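Local structure of glycosyl hydrolase (Rhizobium leguminosarum bv. trifolii, 5NDX) at residues F18-R23 against L48-I53. The protein probably hydrolyses O-glycosidic bonds as a family 39 glycoside hydrolase, a bacterial orthologue of human alpha-L-iduronidase. The protein carries 2 engineered substitutions. Numbering follows the deposited sequence.
Sequences FNRFWR and LPNEGI. With 8U8 ((2~{R},3~{S},4~{S},5~{R},6~{S})-6-(4-methyl-2-oxidanylidene-chromen-7-yl)oxy-3,4,5-tris(oxidanyl)oxane-2-carboxylic acid), chain N; SO4 (sulfate ion), chain B.
A bend at chi3 (-56°) turns the guanidinium of R20 onto the backbone of N50, while R23, bent at chi2 and chi3, brings its own guanidinium to the next carbonyl, that of E51. The pair is a worked example of arginines fastening loop to loop through backbone oxygens. R20 grips end-on: NH1 and NH2 both donate to N50 O, each at 3.0 Å, with the oxygen in the guanidinium plane. R23 grips side-on, its NE lying 3.2 Å and its NH2 3.0 Å from E51 O; both bonds are fairly straight and reach it from one side of the carbonyl plane. The N50 amide lies nearly parallel to the R20 guanidinium, the planes 12° apart, with ND2 over one face; R23 NE lies over the opposite face, toward its rim, and R20 NH2 over the middle of the R23 guanidinium. In this TIM barrel the two loops enter the neighbouring parallel strands 24-27 and 55-58 at their N-terminal ends, where R23 lines one of two 8U8 sites, away from the predicted active site at the C-terminal ends. Its NH1 donates to O4 of 8U8, held also by K54, and to sulfate O3 (2.7 Å). R20 NE and NH2 bind O2 of that ion, whose charge probably eases the closeness of the guanidinium groups. A leucine in place of R23 would remove the donors to E51 O, O4 and sulfate O3, which would probably leave that carbonyl short of partners and the sugar less firmly held. Water 2 bridges R23 NH2 and E51 OE1, and water 1 links W22 NE1 to G52 O.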
loop_
_atom_site.group_PDB
_atom_site.type_symbol
_atom_site.label_atom_id
_atom_site.label_comp_id
_atom_site.label_asym_id
_atom_site.label_seq_id
_atom_site.Cartn_x
_atom_site.Cartn_y
_atom_site.Cartn_z
ATOM N N PHE A 18 -17.408 -6.658 -2.454
ATOM C CA PHE A 18 -16.061 -6.764 -1.921
ATOM C C PHE A 18 -15.389 -5.433 -2.143
ATOM O O PHE A 18 -15.376 -4.944 -3.265
ATOM C CB PHE A 18 -15.259 -7.845 -2.656
ATOM C CG PHE A 18 -13.934 -8.087 -2.043
ATOM C CD1 PHE A 18 -13.846 -8.724 -0.799
ATOM C CD2 PHE A 18 -12.782 -7.587 -2.639
ATOM C CE1 PHE A 18 -12.612 -8.933 -0.217
ATOM C CE2 PHE A 18 -11.560 -7.798 -2.059
ATOM C CZ PHE A 18 -11.472 -8.450 -0.838
ATOM N N ASN A 19 -14.836 -4.862 -1.087
ATOM C CA ASN A 19 -14.009 -3.691 -1.199
ATOM C C ASN A 19 -12.557 -4.013 -0.898
ATOM O O ASN A 19 -12.252 -4.792 0.028
ATOM C CB ASN A 19 -14.484 -2.633 -0.238
ATOM C CG ASN A 19 -15.806 -2.002 -0.687
ATOM O OD1 ASN A 19 -16.795 -2.560 -0.217
ATOM N N ARG A 20 -11.679 -3.382 -1.668
ATOM C CA ARG A 20 -10.238 -3.431 -1.414
ATOM C C ARG A 20 -9.961 -2.314 -0.446
ATOM O O ARG A 20 -9.676 -1.192 -0.832
ATOM C CB ARG A 20 -9.433 -3.305 -2.720
ATOM C CG ARG A 20 -9.809 -4.413 -3.741
ATOM C CD ARG A 20 -9.184 -4.217 -5.123
ATOM N NE ARG A 20 -9.577 -2.903 -5.570
ATOM C CZ ARG A 20 -8.830 -2.025 -6.196
ATOM N NH1 ARG A 20 -7.582 -2.279 -6.605
ATOM N NH2 ARG A 20 -9.359 -0.850 -6.373
ATOM N N PHE A 21 -10.051 -2.636 0.845
ATOM C CA PHE A 21 -10.077 -1.654 1.896
ATOM C C PHE A 21 -8.705 -1.280 2.511
ATOM O O PHE A 21 -8.660 -0.578 3.521
ATOM C CB PHE A 21 -11.055 -2.139 2.994
ATOM C CG PHE A 21 -10.662 -3.459 3.644
ATOM C CD1 PHE A 21 -9.696 -3.507 4.629
ATOM C CD2 PHE A 21 -11.242 -4.645 3.238
ATOM C CE1 PHE A 21 -9.315 -4.728 5.195
ATOM C CE2 PHE A 21 -10.873 -5.881 3.791
ATOM C CZ PHE A 21 -9.929 -5.913 4.773
ATOM N N TRP A 22 -7.613 -1.755 1.918
ATOM C CA TRP A 22 -6.267 -1.708 2.471
ATOM C C TRP A 22 -5.341 -0.853 1.615
ATOM O O TRP A 22 -4.110 -1.014 1.694
ATOM C CB TRP A 22 -5.655 -3.122 2.521
ATOM C CG TRP A 22 -5.700 -3.762 1.146
ATOM C CD1 TRP A 22 -4.839 -3.552 0.092
ATOM C CD2 TRP A 22 -6.704 -4.646 0.675
ATOM N NE1 TRP A 22 -5.232 -4.305 -0.975
ATOM C CE2 TRP A 22 -6.391 -4.961 -0.655
ATOM C CE3 TRP A 22 -7.832 -5.229 1.266
ATOM C CZ2 TRP A 22 -7.172 -5.837 -1.421
ATOM C CZ3 TRP A 22 -8.609 -6.090 0.515
ATOM C CH2 TRP A 22 -8.257 -6.408 -0.814
ATOM N N ARG A 23 -5.894 0.062 0.826
ATOM C CA ARG A 23 -5.122 0.671 -0.272
ATOM C C ARG A 23 -4.457 1.963 0.194
ATOM O O ARG A 23 -4.738 3.067 -0.273
ATOM C CB ARG A 23 -5.962 0.853 -1.524
ATOM C CG ARG A 23 -6.345 -0.452 -2.237
ATOM C CD ARG A 23 -7.775 -0.495 -2.803
ATOM N NE ARG A 23 -7.916 0.510 -3.621
ATOM C CZ ARG A 23 -8.860 1.389 -3.858
ATOM N NH1 ARG A 23 -10.143 1.426 -3.477
ATOM N NH2 ARG A 23 -8.397 2.227 -4.755
ATOM N N LEU A 48 0.282 0.632 -9.133
ATOM C CA LEU A 48 -0.366 -0.653 -8.872
ATOM C C LEU A 48 -1.660 -0.735 -9.643
ATOM O O LEU A 48 -2.293 0.253 -9.877
ATOM C CB LEU A 48 -0.637 -0.921 -7.393
ATOM C CG LEU A 48 0.505 -1.459 -6.531
ATOM C CD1 LEU A 48 1.500 -0.399 -6.259
ATOM C CD2 LEU A 48 0.029 -1.985 -5.184
ATOM N N PRO A 49 -2.081 -1.944 -10.018
ATOM C CA PRO A 49 -3.331 -2.059 -10.785
ATOM C C PRO A 49 -4.480 -1.416 -10.056
ATOM O O PRO A 49 -4.611 -1.607 -8.841
ATOM C CB PRO A 49 -3.559 -3.551 -10.847
ATOM C CG PRO A 49 -2.209 -4.162 -10.701
ATOM C CD PRO A 49 -1.388 -3.221 -9.881
ATOM N N ASN A 50 -5.291 -0.640 -10.774
ATOM C CA ASN A 50 -6.560 -0.168 -10.253
ATOM C C ASN A 50 -6.443 0.603 -8.936
ATOM O O ASN A 50 -7.149 0.323 -7.969
ATOM C CB ASN A 50 -7.514 -1.401 -10.068
ATOM C CG ASN A 50 -8.979 -0.994 -9.822
ATOM O OD1 ASN A 50 -9.338 0.164 -9.947
ATOM N ND2 ASN A 50 -9.838 -1.972 -9.455
ATOM N N GLU A 51 -5.514 1.544 -8.894
ATOM C CA GLU A 51 -5.246 2.317 -7.691
ATOM C C GLU A 51 -4.989 1.409 -6.467
ATOM O O GLU A 51 -5.506 1.635 -5.372
ATOM C CB GLU A 51 -6.383 3.330 -7.445
ATOM C CG GLU A 51 -6.596 4.352 -8.603
ATOM C CD GLU A 51 -7.741 5.332 -8.230
ATOM O OE1 GLU A 51 -8.903 4.909 -8.234
ATOM O OE2 GLU A 51 -7.482 6.427 -7.737
ATOM N N GLY A 52 -4.158 0.394 -6.665
ATOM C CA GLY A 52 -3.857 -0.633 -5.621
ATOM C C GLY A 52 -3.284 -0.037 -4.347
ATOM O O GLY A 52 -3.495 -0.576 -3.258
ATOM N N ILE A 53 -2.560 1.076 -4.482
ATOM C CA ILE A 53 -2.356 1.993 -3.350
ATOM C C ILE A 53 -2.835 3.368 -3.783
ATOM O O ILE A 53 -2.418 3.880 -4.829
ATOM C CB ILE A 53 -0.885 2.075 -2.886
ATOM C CG1 ILE A 53 -0.438 0.720 -2.301
ATOM C CG2 ILE A 53 -0.735 3.113 -1.768
ATOM C CD1 ILE A 53 1.063 0.640 -2.107
HETATM C C15 8U8 N . -10.094 7.514 6.430
HETATM C C13 8U8 N . -11.207 6.994 5.765
HETATM C C14 8U8 N . -12.477 7.159 6.302
HETATM C C16 8U8 N . -13.591 6.712 5.605
HETATM O O9 8U8 N . -14.698 6.816 6.117
HETATM O O8 8U8 N . -13.446 6.043 4.429
HETATM C C11 8U8 N . -12.225 5.919 3.869
HETATM C C10 8U8 N . -12.199 5.319 2.634
HETATM C C12 8U8 N . -11.087 6.376 4.517
HETATM C C7 8U8 N . -9.867 6.219 3.857
HETATM C C8 8U8 N . -9.835 5.603 2.611
HETATM C C9 8U8 N . -10.998 5.156 1.978
HETATM O O2 8U8 N . -10.911 4.572 0.740
HETATM C C5 8U8 N . -12.094 4.529 -0.101
HETATM O O1 8U8 N . -12.711 3.306 0.339
HETATM C C1 8U8 N . -13.874 2.832 -0.377
HETATM C C6 8U8 N . -15.084 3.822 -0.235
HETATM O O7 8U8 N . -15.134 4.576 0.757
HETATM O O6 8U8 N . -15.900 3.841 -1.169
HETATM C C2 8U8 N . -13.436 2.656 -1.829
HETATM O O5 8U8 N . -14.514 2.144 -2.672
HETATM C C3 8U8 N . -12.897 3.994 -2.385
HETATM O O4 8U8 N . -12.429 3.757 -3.687
HETATM C C4 8U8 N . -11.715 4.470 -1.540
HETATM O O3 8U8 N . -11.255 5.758 -1.956
HETATM S S SO4 B . -12.698 -0.810 -4.024
HETATM O O1 SO4 B . -13.364 -2.120 -3.912
HETATM O O2 SO4 B . -11.876 -0.776 -5.264
HETATM O O3 SO4 B . -11.918 -0.454 -2.811
HETATM O O4 SO4 B . -13.761 0.222 -4.154
HETATM O O HOH W 1 -3.618 -3.439 -3.091
HETATM O O HOH W 2 -10.024 3.830 -6.194
#